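Local atomic coordinates of GlcNAc Inducible Gene 2, GIG2 (Candida albicans, PDB entry 6AKZ), a protein that binds an iron ion and is probably an oxygenase of the DUF1479 family, with a cupin-type fold. Residues L385-L393 against R430-E438. Numbering follows the deposited sequence.
Sequences LLDTRDAFL and RSMGLEEFE
M432 meets T388 and F392 on one flank of helix 382-394. Its chain bends at both chi2 (-65°) and chi3 (-60°), which brings the methyl CE against the F392 ring, to which it comes obliquely. CE lies 3.3 Å from F392 CD1, and SD adds a Met-aromatic contact. The T388 methyl, CG2, reaches the backbone O of M432 at 3.5 Å. The next residue, G433, is the first to leave helical geometry after helix 426-431, with positive phi and a Schellman motif. The turn brings its backbone against the helix 382-394, and its CA comes within 4.8 Å of R389 CA. L385 CD1 packs tightly on G433 CA, at 3.4 Å. R389 grips the same glycine: its NH1 donates to G433 O at 2.8 Å. The bond lies in the carbonyl plane, with an N-H...O angle of 150°. The extended R389 side chain also runs past this oxygen with its CB, CG and CD. L434 follows and spreads its two methyls. CD1 comes near F392 CD2, while CD2 sits 3.8 Å from L393 CG. Further along, F437 turns a ring edge to L385, with CE2 4.1 Å from L385 CD2. Helix 445-460 backs this end, since A454 touches both L385 and F437. T388 OG1 bonds to V173 O, and the backbone of S431 is also hydrogen-bonded to V173, just after strand 170-171, tying both segments to that loop, away from the iron site.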
# COMPACT_ATOMS: atom_id res chain seq x y z
N LEU A 385 -9.00 -11.34 7.21
CA LEU A 385 -9.34 -12.65 6.70
C LEU A 385 -10.85 -12.89 7.16
O LEU A 385 -11.65 -13.36 6.39
CB LEU A 385 -8.45 -13.67 7.36
CG LEU A 385 -8.69 -15.13 7.02
CD1 LEU A 385 -8.49 -15.42 5.58
CD2 LEU A 385 -7.77 -15.95 7.92
N LEU A 386 -11.15 -12.56 8.40
CA LEU A 386 -12.49 -12.81 8.98
C LEU A 386 -13.52 -11.90 8.36
O LEU A 386 -14.66 -12.33 8.17
CB LEU A 386 -12.48 -12.62 10.52
CG LEU A 386 -11.61 -13.63 11.29
CD1 LEU A 386 -11.70 -13.41 12.79
CD2 LEU A 386 -11.97 -15.06 10.98
N ASP A 387 -13.16 -10.64 8.09
CA ASP A 387 -14.08 -9.74 7.44
C ASP A 387 -14.40 -10.13 6.02
O ASP A 387 -15.58 -10.08 5.60
CB ASP A 387 -13.58 -8.32 7.56
CG ASP A 387 -14.62 -7.33 7.13
OD1 ASP A 387 -15.77 -7.35 7.67
OD2 ASP A 387 -14.33 -6.59 6.21
N THR A 388 -13.39 -10.55 5.29
CA THR A 388 -13.58 -11.02 3.92
C THR A 388 -14.51 -12.22 3.85
O THR A 388 -15.37 -12.30 3.04
CB THR A 388 -12.20 -11.32 3.29
OG1 THR A 388 -11.58 -10.09 3.03
CG2 THR A 388 -12.32 -12.05 2.05
N ARG A 389 -14.31 -13.17 4.76
CA ARG A 389 -15.14 -14.36 4.81
C ARG A 389 -16.59 -14.01 5.14
O ARG A 389 -17.53 -14.52 4.52
CB ARG A 389 -14.60 -15.36 5.84
CG ARG A 389 -15.58 -16.46 6.21
CD ARG A 389 -15.16 -17.15 7.50
NE ARG A 389 -16.05 -18.26 7.83
CZ ARG A 389 -15.77 -19.54 7.59
NH1 ARG A 389 -14.62 -19.87 7.01
NH2 ARG A 389 -16.63 -20.49 7.93
N ASP A 390 -16.77 -13.13 6.12
CA ASP A 390 -18.08 -12.68 6.55
C ASP A 390 -18.79 -11.83 5.50
O ASP A 390 -19.98 -12.01 5.26
CB ASP A 390 -17.97 -11.90 7.86
CG ASP A 390 -19.33 -11.56 8.46
OD1 ASP A 390 -20.05 -12.50 8.85
OD2 ASP A 390 -19.67 -10.37 8.54
N ALA A 391 -18.06 -10.91 4.88
CA ALA A 391 -18.69 -10.05 3.86
C ALA A 391 -19.09 -10.78 2.60
O ALA A 391 -20.15 -10.49 2.02
CB ALA A 391 -17.78 -8.89 3.52
N PHE A 392 -18.24 -11.68 2.15
CA PHE A 392 -18.52 -12.44 0.95
C PHE A 392 -19.71 -13.40 1.17
O PHE A 392 -20.53 -13.62 0.25
CB PHE A 392 -17.33 -13.25 0.57
CG PHE A 392 -17.42 -13.92 -0.77
CD1 PHE A 392 -17.10 -13.22 -1.91
CD2 PHE A 392 -17.88 -15.24 -0.90
CE1 PHE A 392 -17.15 -13.81 -3.15
CE2 PHE A 392 -17.95 -15.85 -2.13
CZ PHE A 392 -17.57 -15.16 -3.26
N LEU A 393 -19.70 -14.05 2.33
CA LEU A 393 -20.74 -15.05 2.65
C LEU A 393 -22.10 -14.31 2.77
O LEU A 393 -23.13 -14.85 2.38
CB LEU A 393 -20.41 -15.84 3.92
CG LEU A 393 -19.41 -16.98 3.78
CD1 LEU A 393 -19.06 -17.56 5.16
CD2 LEU A 393 -19.90 -18.05 2.80
N ARG A 430 -9.05 -20.34 0.20
CA ARG A 430 -8.22 -20.04 1.40
C ARG A 430 -7.91 -18.56 1.42
O ARG A 430 -7.99 -17.98 2.46
CB ARG A 430 -6.92 -20.82 1.36
CG ARG A 430 -7.14 -22.27 1.78
CD ARG A 430 -5.88 -23.06 1.49
NE ARG A 430 -6.08 -24.46 1.90
CZ ARG A 430 -5.62 -25.54 1.26
NH1 ARG A 430 -4.81 -25.47 0.23
NH2 ARG A 430 -5.88 -26.75 1.78
N SER A 431 -7.65 -17.97 0.26
CA SER A 431 -7.49 -16.52 0.18
C SER A 431 -8.66 -15.61 0.67
O SER A 431 -8.48 -14.43 1.11
CB SER A 431 -6.97 -16.13 -1.23
OG SER A 431 -5.71 -16.69 -1.48
N MET A 432 -9.88 -16.18 0.64
CA MET A 432 -11.11 -15.56 0.95
C MET A 432 -11.57 -15.92 2.32
O MET A 432 -12.62 -15.51 2.70
CB MET A 432 -12.21 -16.08 -0.05
CG MET A 432 -12.06 -15.65 -1.48
SD MET A 432 -12.24 -13.84 -1.66
CE MET A 432 -13.87 -13.48 -1.08
N GLY A 433 -10.82 -16.72 3.06
CA GLY A 433 -11.19 -17.06 4.41
C GLY A 433 -12.24 -18.17 4.46
O GLY A 433 -12.93 -18.28 5.45
N LEU A 434 -12.37 -18.96 3.39
CA LEU A 434 -13.50 -19.90 3.26
C LEU A 434 -13.02 -21.33 3.49
O LEU A 434 -13.84 -22.25 3.43
CB LEU A 434 -14.13 -19.76 1.88
CG LEU A 434 -14.78 -18.39 1.58
CD1 LEU A 434 -15.17 -18.23 0.11
CD2 LEU A 434 -15.99 -18.13 2.46
N GLU A 435 -11.70 -21.54 3.70
CA GLU A 435 -11.16 -22.87 3.82
C GLU A 435 -9.93 -22.76 4.70
O GLU A 435 -9.17 -21.79 4.56
CB GLU A 435 -10.75 -23.35 2.45
CG GLU A 435 -10.09 -24.71 2.44
CD GLU A 435 -11.08 -25.79 2.89
OE1 GLU A 435 -12.13 -25.94 2.23
OE2 GLU A 435 -10.82 -26.41 3.95
N GLU A 436 -9.71 -23.76 5.57
CA GLU A 436 -8.57 -23.73 6.44
C GLU A 436 -7.30 -23.89 5.61
O GLU A 436 -7.28 -24.50 4.51
CB GLU A 436 -8.62 -24.88 7.49
CG GLU A 436 -9.83 -24.82 8.41
CD GLU A 436 -11.07 -25.61 7.90
OE1 GLU A 436 -11.42 -25.67 6.66
OE2 GLU A 436 -11.72 -26.19 8.79
N PHE A 437 -6.23 -23.34 6.14
CA PHE A 437 -4.87 -23.44 5.53
C PHE A 437 -4.24 -24.78 5.78
O PHE A 437 -4.41 -25.36 6.83
CB PHE A 437 -3.99 -22.31 6.07
CG PHE A 437 -4.48 -20.96 5.68
CD1 PHE A 437 -4.23 -20.49 4.40
CD2 PHE A 437 -5.21 -20.21 6.56
CE1 PHE A 437 -4.77 -19.28 4.00
CE2 PHE A 437 -5.70 -18.96 6.17
CZ PHE A 437 -5.44 -18.50 4.87
N GLU A 438 -3.63 -25.34 4.75
CA GLU A 438 -2.85 -26.53 4.87
C GLU A 438 -1.52 -26.19 5.55
O GLU A 438 -0.96 -25.13 5.30
CB GLU A 438 -2.62 -27.09 3.45
CG GLU A 438 -2.22 -28.55 3.39
CD GLU A 438 -1.51 -28.92 2.07
OE1 GLU A 438 -1.91 -28.40 1.02
OE2 GLU A 438 -0.51 -29.71 2.09